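NH(3)-dependent NAD(+) synthetase (Francisella tularensis subsp. holarctica LVS, PDB 3FIU) belongs to the NAD synthase family of the HUP clan, an alpha/beta fold that here holds adenosine monophosphate, pyrophosphate and magnesium at the ends of its parallel strands. Local coordinates at residues 32-37 / 56-61; 75-80 / 182-187; 144-149 / 212-217. One frame throughout, in Å; residues are numbered along the deposited sequence.

The three contacts illustrate how a nucleotide-binding alpha/beta fold divides its work: contacts 1 and 3 supply residues of the site, while contact 2 packs helices against the sheet. Contact 1 pairs two central strands that line the adenosine monophosphate pocket and lead into the pyrophosphate site. Contact 2, about 13 Å away between centres, touches it directly: Leu36 CD1 packs on Ile78 CG1 at 3.5 Å. Its Ile187 side chain is about 7 Å from the pyrophosphate. Contact 3 stands apart, its centre about 24 Å from that of contact 1 and about 25 Å from that of contact 2. Contacts 1 and 3 lie on opposite sides of the chain's centre, yet Glu147 of contact 3 binds magnesium in the same site.

Contact 1 (32-37 / 56-61); sequences FVIGLS and TTALIL. With AMP (adenosine monophosphate), chain G; POP (pyrophosphate 2-), chain H.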
# COMPACT_ATOMS: atom_id res chain seq x y z
N PHE A 32 17.14 -4.32 -7.26
CA PHE A 32 16.42 -3.25 -6.62
C PHE A 32 15.84 -2.27 -7.60
O PHE A 32 16.33 -2.09 -8.72
CB PHE A 32 17.38 -2.46 -5.70
CG PHE A 32 18.10 -3.32 -4.68
CD1 PHE A 32 19.43 -3.70 -4.88
CD2 PHE A 32 17.43 -3.74 -3.52
CE1 PHE A 32 20.08 -4.52 -3.93
CE2 PHE A 32 18.08 -4.53 -2.56
CZ PHE A 32 19.41 -4.94 -2.78
N VAL A 33 14.80 -1.59 -7.13
CA VAL A 33 14.32 -0.40 -7.80
C VAL A 33 14.01 0.63 -6.72
O VAL A 33 13.62 0.28 -5.57
CB VAL A 33 13.11 -0.71 -8.74
CG1 VAL A 33 11.89 -1.21 -7.96
CG2 VAL A 33 12.73 0.53 -9.64
N ILE A 34 14.19 1.90 -7.07
CA ILE A 34 14.06 2.98 -6.11
C ILE A 34 13.57 4.24 -6.82
O ILE A 34 13.98 4.48 -7.95
CB ILE A 34 15.38 3.24 -5.36
CG1 ILE A 34 15.16 4.27 -4.25
CG2 ILE A 34 16.46 3.75 -6.32
CD1 ILE A 34 16.20 4.21 -3.18
N GLY A 35 12.65 4.97 -6.20
CA GLY A 35 12.24 6.28 -6.73
C GLY A 35 13.21 7.37 -6.25
O GLY A 35 13.45 7.51 -5.04
N LEU A 36 13.77 8.12 -7.19
CA LEU A 36 14.72 9.19 -6.86
C LEU A 36 14.10 10.56 -7.00
O LEU A 36 13.78 11.00 -8.11
CB LEU A 36 15.98 9.12 -7.74
CG LEU A 36 17.17 8.23 -7.44
CD1 LEU A 36 18.28 8.68 -8.39
CD2 LEU A 36 17.66 8.37 -6.01
N SER A 37 13.94 11.24 -5.87
CA SER A 37 13.28 12.53 -5.82
C SER A 37 14.26 13.70 -5.99
O SER A 37 13.84 14.82 -6.22
CB SER A 37 12.61 12.68 -4.47
OG SER A 37 13.61 12.64 -3.46
N THR A 56 20.35 -2.40 -10.17
CA THR A 56 19.68 -1.35 -9.40
C THR A 56 19.13 -0.36 -10.42
O THR A 56 19.89 0.14 -11.23
CB THR A 56 20.66 -0.60 -8.45
OG1 THR A 56 21.13 -1.49 -7.42
CG2 THR A 56 19.96 0.61 -7.76
N THR A 57 17.84 -0.08 -10.38
CA THR A 57 17.26 0.88 -11.34
C THR A 57 16.62 2.00 -10.57
O THR A 57 15.95 1.75 -9.55
CB THR A 57 16.18 0.16 -12.19
OG1 THR A 57 16.81 -0.86 -12.96
CG2 THR A 57 15.41 1.13 -13.16
N ALA A 58 16.75 3.23 -11.09
CA ALA A 58 16.09 4.39 -10.51
C ALA A 58 14.95 4.90 -11.38
O ALA A 58 15.09 5.01 -12.59
CB ALA A 58 17.08 5.52 -10.26
N LEU A 59 13.82 5.22 -10.75
CA LEU A 59 12.76 5.89 -11.46
C LEU A 59 12.69 7.34 -10.99
O LEU A 59 12.66 7.61 -9.81
CB LEU A 59 11.41 5.19 -11.22
CG LEU A 59 11.33 3.71 -11.56
CD1 LEU A 59 9.85 3.25 -11.47
CD2 LEU A 59 11.92 3.46 -12.96
N ILE A 60 12.68 8.26 -11.95
CA ILE A 60 12.36 9.65 -11.66
C ILE A 60 10.94 9.92 -12.12
O ILE A 60 10.60 9.71 -13.29
CB ILE A 60 13.34 10.61 -12.33
CG1 ILE A 60 14.77 10.30 -11.87
CG2 ILE A 60 12.93 12.13 -12.09
CD1 ILE A 60 15.82 11.14 -12.60
N LEU A 61 10.11 10.41 -11.20
CA LEU A 61 8.66 10.41 -11.41
C LEU A 61 8.06 11.77 -11.09
O LEU A 61 7.25 11.90 -10.15
CB LEU A 61 8.01 9.30 -10.55
CG LEU A 61 8.56 7.91 -10.88
CD1 LEU A 61 8.12 6.84 -9.85
CD2 LEU A 61 8.06 7.55 -12.28
P AMP G . 9.79 12.69 0.72
O1P AMP G . 10.35 12.08 1.99
O2P AMP G . 8.26 12.84 0.78
O3P AMP G . 10.46 13.89 0.15
O5' AMP G . 9.91 11.54 -0.42
C5' AMP G . 9.62 10.18 -0.07
C4' AMP G . 10.11 9.28 -1.20
O4' AMP G . 9.22 9.33 -2.32
C3' AMP G . 11.44 9.72 -1.78
O3' AMP G . 12.49 9.26 -0.94
C2' AMP G . 11.43 9.03 -3.14
O2' AMP G . 11.87 7.65 -3.03
C1' AMP G . 9.95 9.09 -3.53
N9 AMP G . 9.74 10.27 -4.40
C8 AMP G . 9.26 11.49 -4.04
N7 AMP G . 9.22 12.33 -5.11
C5 AMP G . 9.71 11.64 -6.16
C6 AMP G . 9.92 11.94 -7.59
N6 AMP G . 9.66 13.17 -8.09
N1 AMP G . 10.42 10.93 -8.33
C2 AMP G . 10.72 9.70 -7.86
N3 AMP G . 10.54 9.34 -6.55
C4 AMP G . 10.04 10.28 -5.70
P1 POP H . 13.89 12.32 -0.19
O1 POP H . 14.95 11.58 -0.97
O2 POP H . 13.08 11.37 0.64
O3 POP H . 12.96 13.15 -1.05
O POP H . 14.65 13.29 0.86
P2 POP H . 13.87 14.29 1.85
O4 POP H . 13.00 13.48 2.80
O5 POP H . 15.01 14.91 2.60
O6 POP H . 13.07 15.34 1.12
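Leu36 N and Leu59 O form the last of four backbone hydrogen bonds between two parallel strands, 2.9 Å long, just where the pair runs into bound nucleotide. Before it come Leu59 N to Ile34 O, Ile34 N to Thr57 O and Thr57 N to Phe32 O. Past the last bond, Leu61 N donates to AMP N1 at 2.9 Å; within the paired part, Gly35 O accepts from AMP O2' at 2.6 Å. Gly35 has no side chain, and AMP N3 can settle 3.5 Å from Gly35 CA. Ser37 OG reaches POP O3 at 2.5 Å and is bonded as well to Gly39 N and Ser42 OG, consistent with the pyrophosphate-binding PP-loop of this family.

Behind the ligand-binding atoms the side chains that meet are mostly apolar. Val33 CG2, anti to the backbone N, leans over Leu59 CG at 4.0 Å. On the reverse face Leu36 sets its branch point CG and one methyl, CD1, against Ala58 CB, with CD1 3.9 Å away. The polar exception is Thr56 OG1, bonded to Leu54 O, which lies at the edge of the Phe32 ring, close to its plane.

Helix 40-51 joins the strands in a beta-alpha-beta crossover and covers Phe32, Ile34, Leu36 and Thr56. Helix 68-81 packs on Leu36 and Ile60 through Ile78, while strand 84-87 flanks 56-60 and strand 137-139 flanks 31-35.

Contact 2 (75-80 / 182-187); sequences LELIEM and DVPKNI
Leu77 and Pro184 meet almost at right angles where helix 68-81 passes the start of helix 185-189, and Leu77 shows, atom by atom, how one leucine can serve several neighbours. Its CB faces the tip of Ile187, with CD1 of that isoleucine 4.5 Å from Leu77 CB. With CG held anti to the backbone N (chi1 -176°), the two methyls are placed on different neighbours. Leu77 CD1 presses on Pro184 CD at 3.8 Å. Leu77 CD2 comes to within 4.0 Å of Leu36 CD2, and so ties the contact to Leu36 of contact 1.

Two longer side chains flank this leucine. Glu76 extends past the proline in the opposite sense, laying its carboxylate alongside the ring, with OE2 3.5 Å from Pro184 CB. One helical turn further along, Met80 is straight as far as SD, which lies 4.4 Å from Pro184 CD; a bend at chi3 (129°) then brings the methyl CE to within 3.2 Å of Asp182 O. These two flanking residues are exposed, whereas Leu77 and Ile187 are buried. At the edge, Asn186 ND2 adds a polar link by bonding Asp73 OD1 of helix 68-81.

Asp182, with its positive phi, is the C-prime residue of a Schellman motif ending helix 171-180, and Pro184 occupies the N-cap position of the next helix. The arrangement is a short connection between two helices, a Schellman C-cap followed by a proline N-cap, packed through its proline against a helix that covers the parallel sheet of this alpha/beta fold.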
# COMPACT_ATOMS: atom_id res chain seq x y z
N LEU A 75 19.06 13.03 -11.67
CA LEU A 75 19.75 12.63 -12.89
C LEU A 75 21.25 12.69 -12.70
O LEU A 75 21.97 11.79 -13.12
CB LEU A 75 19.36 13.53 -14.07
CG LEU A 75 18.13 13.11 -14.88
CD1 LEU A 75 17.76 14.19 -15.92
CD2 LEU A 75 18.39 11.75 -15.53
N GLU A 76 21.72 13.76 -12.05
CA GLU A 76 23.14 13.87 -11.75
C GLU A 76 23.65 12.65 -10.95
O GLU A 76 24.69 12.05 -11.30
CB GLU A 76 23.46 15.16 -11.01
CG GLU A 76 24.98 15.29 -10.83
CD GLU A 76 25.41 16.60 -10.23
OE1 GLU A 76 24.73 17.63 -10.49
OE2 GLU A 76 26.41 16.60 -9.49
N LEU A 77 22.94 12.28 -9.89
CA LEU A 77 23.27 11.06 -9.14
C LEU A 77 23.27 9.77 -9.96
O LEU A 77 24.22 8.97 -9.88
CB LEU A 77 22.35 10.91 -7.92
CG LEU A 77 22.67 9.71 -7.02
CD1 LEU A 77 24.05 9.88 -6.33
CD2 LEU A 77 21.53 9.54 -6.01
N ILE A 78 22.23 9.58 -10.77
CA ILE A 78 22.14 8.44 -11.68
C ILE A 78 23.39 8.37 -12.61
O ILE A 78 23.95 7.28 -12.80
CB ILE A 78 20.83 8.51 -12.48
CG1 ILE A 78 19.63 8.08 -11.60
CG2 ILE A 78 20.90 7.72 -13.80
CD1 ILE A 78 18.27 8.54 -12.19
N GLU A 79 23.77 9.50 -13.20
CA GLU A 79 24.97 9.58 -14.06
C GLU A 79 26.22 9.11 -13.31
O GLU A 79 27.03 8.34 -13.84
CB GLU A 79 25.15 11.00 -14.63
CG GLU A 79 24.12 11.34 -15.75
CD GLU A 79 23.78 12.83 -15.88
OE1 GLU A 79 24.47 13.68 -15.29
OE2 GLU A 79 22.79 13.15 -16.60
N MET A 80 26.36 9.59 -12.07
CA MET A 80 27.51 9.23 -11.23
C MET A 80 27.55 7.73 -10.90
O MET A 80 28.63 7.10 -10.84
CB MET A 80 27.45 10.07 -9.95
CG MET A 80 28.53 9.75 -8.94
SD MET A 80 28.37 10.76 -7.44
CE MET A 80 28.42 9.44 -6.24
N ASP A 182 29.57 10.26 -1.20
CA ASP A 182 29.85 11.26 -2.23
C ASP A 182 28.62 11.67 -3.03
O ASP A 182 28.69 11.86 -4.24
CB ASP A 182 30.99 10.78 -3.16
CG ASP A 182 32.25 10.39 -2.37
OD1 ASP A 182 32.67 11.14 -1.47
OD2 ASP A 182 32.81 9.32 -2.65
N VAL A 183 27.49 11.80 -2.34
CA VAL A 183 26.26 12.24 -2.96
C VAL A 183 26.49 13.70 -3.39
O VAL A 183 27.12 14.44 -2.65
CB VAL A 183 25.08 12.09 -1.94
CG1 VAL A 183 23.89 12.94 -2.29
CG2 VAL A 183 24.66 10.60 -1.78
N PRO A 184 26.04 14.10 -4.60
CA PRO A 184 26.26 15.49 -5.02
C PRO A 184 25.90 16.57 -4.01
O PRO A 184 24.85 16.53 -3.33
CB PRO A 184 25.39 15.61 -6.26
CG PRO A 184 25.50 14.26 -6.85
CD PRO A 184 25.35 13.34 -5.66
N LYS A 185 26.79 17.55 -3.93
CA LYS A 185 26.68 18.66 -3.00
C LYS A 185 25.30 19.32 -2.89
O LYS A 185 24.87 19.61 -1.77
CB LYS A 185 27.74 19.71 -3.35
CG LYS A 185 27.71 20.94 -2.48
CD LYS A 185 28.87 21.88 -2.83
CE LYS A 185 28.78 23.21 -2.06
NZ LYS A 185 28.80 22.99 -0.57
N ASN A 186 24.63 19.60 -4.01
CA ASN A 186 23.30 20.23 -3.91
C ASN A 186 22.27 19.40 -3.17
O ASN A 186 21.38 19.96 -2.50
CB ASN A 186 22.71 20.65 -5.26
CG ASN A 186 21.64 21.70 -5.08
OD1 ASN A 186 21.89 22.75 -4.51
ND2 ASN A 186 20.43 21.40 -5.52
N ILE A 187 22.40 18.08 -3.27
CA ILE A 187 21.50 17.17 -2.54
C ILE A 187 21.83 17.22 -1.04
O ILE A 187 20.92 17.29 -0.20
CB ILE A 187 21.62 15.75 -3.09
CG1 ILE A 187 21.14 15.75 -4.57
CG2 ILE A 187 20.82 14.72 -2.23
CD1 ILE A 187 21.37 14.41 -5.28

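Contact 3 (144-149 / 212-217); sequences NACEWY and EIDDFL. With MG (magnesium ion), chain E.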
# COMPACT_ATOMS: atom_id res chain seq x y z
N ASN A 144 13.29 7.32 6.83
CA ASN A 144 14.31 7.34 7.88
C ASN A 144 13.57 7.33 9.24
O ASN A 144 12.32 7.38 9.25
CB ASN A 144 15.25 8.55 7.74
CG ASN A 144 14.51 9.88 7.78
OD1 ASN A 144 13.72 10.12 8.68
ND2 ASN A 144 14.75 10.74 6.79
N ALA A 145 14.31 7.26 10.36
CA ALA A 145 13.64 7.16 11.68
C ALA A 145 12.75 8.35 12.00
O ALA A 145 11.71 8.18 12.67
CB ALA A 145 14.64 6.91 12.81
N CYS A 146 13.13 9.54 11.51
CA CYS A 146 12.32 10.76 11.72
C CYS A 146 10.97 10.71 11.01
O CYS A 146 9.91 10.90 11.63
CB CYS A 146 13.06 12.02 11.30
SG CYS A 146 14.68 12.26 12.10
N GLU A 147 11.00 10.48 9.70
CA GLU A 147 9.77 10.32 8.92
C GLU A 147 8.89 9.22 9.50
O GLU A 147 7.67 9.42 9.66
CB GLU A 147 10.09 10.04 7.46
CG GLU A 147 11.00 11.08 6.89
CD GLU A 147 11.56 10.69 5.51
OE1 GLU A 147 11.52 11.56 4.64
OE2 GLU A 147 11.98 9.54 5.29
N TRP A 148 9.49 8.08 9.82
CA TRP A 148 8.75 6.99 10.42
C TRP A 148 8.02 7.43 11.72
O TRP A 148 6.77 7.34 11.83
CB TRP A 148 9.66 5.76 10.64
CG TRP A 148 8.84 4.49 10.71
CD1 TRP A 148 8.62 3.71 11.80
CD2 TRP A 148 8.07 3.91 9.63
NE1 TRP A 148 7.78 2.65 11.47
CE2 TRP A 148 7.44 2.75 10.14
CE3 TRP A 148 7.88 4.24 8.28
CZ2 TRP A 148 6.63 1.93 9.36
CZ3 TRP A 148 7.05 3.42 7.48
CH2 TRP A 148 6.44 2.28 8.04
N TYR A 149 8.78 7.95 12.67
CA TYR A 149 8.19 8.41 13.93
C TYR A 149 7.12 9.48 13.77
O TYR A 149 6.09 9.48 14.49
CB TYR A 149 9.28 8.89 14.92
CG TYR A 149 8.72 9.03 16.33
CD1 TYR A 149 8.72 7.95 17.21
CD2 TYR A 149 8.17 10.23 16.76
CE1 TYR A 149 8.18 8.08 18.51
CE2 TYR A 149 7.65 10.38 18.06
CZ TYR A 149 7.64 9.29 18.91
OH TYR A 149 7.11 9.44 20.18
N GLU A 212 15.82 18.76 16.29
CA GLU A 212 14.89 18.53 17.40
C GLU A 212 14.31 17.13 17.38
O GLU A 212 14.34 16.45 18.41
CB GLU A 212 13.78 19.60 17.43
CG GLU A 212 14.29 20.92 17.97
CD GLU A 212 13.36 22.09 17.69
OE1 GLU A 212 12.79 22.19 16.58
OE2 GLU A 212 13.21 22.94 18.59
N ILE A 213 13.81 16.67 16.23
CA ILE A 213 13.30 15.30 16.17
C ILE A 213 14.41 14.29 16.50
O ILE A 213 14.18 13.35 17.26
CB ILE A 213 12.58 14.95 14.81
CG1 ILE A 213 11.46 15.96 14.48
CG2 ILE A 213 12.05 13.50 14.82
CD1 ILE A 213 11.09 15.97 12.99
N ASP A 214 15.61 14.51 15.96
CA ASP A 214 16.71 13.57 16.16
C ASP A 214 17.07 13.52 17.66
O ASP A 214 17.29 12.45 18.23
CB ASP A 214 17.98 14.00 15.41
CG ASP A 214 17.96 13.67 13.90
OD1 ASP A 214 17.01 13.00 13.42
OD2 ASP A 214 18.94 14.05 13.22
N ASP A 215 17.21 14.70 18.27
CA ASP A 215 17.51 14.77 19.72
C ASP A 215 16.42 14.00 20.52
O ASP A 215 16.74 13.18 21.39
CB ASP A 215 17.56 16.22 20.14
CG ASP A 215 18.84 16.93 19.69
OD1 ASP A 215 18.92 18.15 19.88
OD2 ASP A 215 19.74 16.26 19.13
N PHE A 216 15.15 14.23 20.20
CA PHE A 216 14.08 13.48 20.87
C PHE A 216 14.29 11.97 20.73
O PHE A 216 14.30 11.25 21.72
CB PHE A 216 12.70 13.93 20.37
CG PHE A 216 11.57 13.08 20.90
CD1 PHE A 216 11.08 13.28 22.20
CD2 PHE A 216 11.00 12.10 20.11
CE1 PHE A 216 10.03 12.50 22.69
CE2 PHE A 216 9.94 11.33 20.59
CZ PHE A 216 9.47 11.53 21.89
N LEU A 217 14.54 11.49 19.51
CA LEU A 217 14.72 10.06 19.32
C LEU A 217 15.90 9.54 20.14
O LEU A 217 15.90 8.39 20.55
CB LEU A 217 14.89 9.72 17.81
CG LEU A 217 13.68 10.00 16.89
CD1 LEU A 217 14.06 9.79 15.41
CD2 LEU A 217 12.44 9.18 17.27
MG MG E . 12.40 11.55 2.62
O HOH W 1 11.93 9.36 2.67
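Cys146 and Ile213 mark the closest backbone approach of segments 145-149 and 212-217, which cross at 84°, and both residues are buried. Cys146 CB sits 3.9 Å from Ile213 CG2, while at the border of this part Ala145 CB meets one branch of Leu217, its CD1, also at 3.9 Å. Asp214 is buried too, its carboxylate taken up by Lys171 N and Ser172 N at the start of helix 171-180.

Further along, the contact opens toward partly exposed residues. Tyr149, with CG anti to the backbone N (chi1 -166°), swings its ring across to helix 210-218. The second branch of Leu217 comes to it obliquely, CD2 lying 3.8 Å from Tyr149 CG. Beyond, the rings of Tyr149 and Phe216 have centroids 5.4 Å apart and planes inclined at 58°, an oblique pairing in which Tyr149 OH lies near the Phe216 plane, at the ring edge, 3.4 Å from Phe216 CE2. Helix 224-235 backs this more exposed part: His234 stacks on Tyr149, and Ile230 touches both aromatic residues.

The face of helix 145-150 turned away from this packing carries the metal-binding carboxylate. Asn144 and Glu147 form a capping box: Glu147 N donates to Asn144 OD1 at 2.9 Å, and Asn144 N returns a bond to Glu147 OE2 on its anti side. The same OE2 accepts from a water at 2.6 Å, and this water binds magnesium, as does Glu147 OE1 at 2.2 Å. Asp41 shares the metal and receives a bond from Asn144 ND2. The capping box thus doubles as second-shell support: the Asn144 N bond to OE2, with the water, probably limits rotation of the carboxylate whose OE1 holds the magnesium.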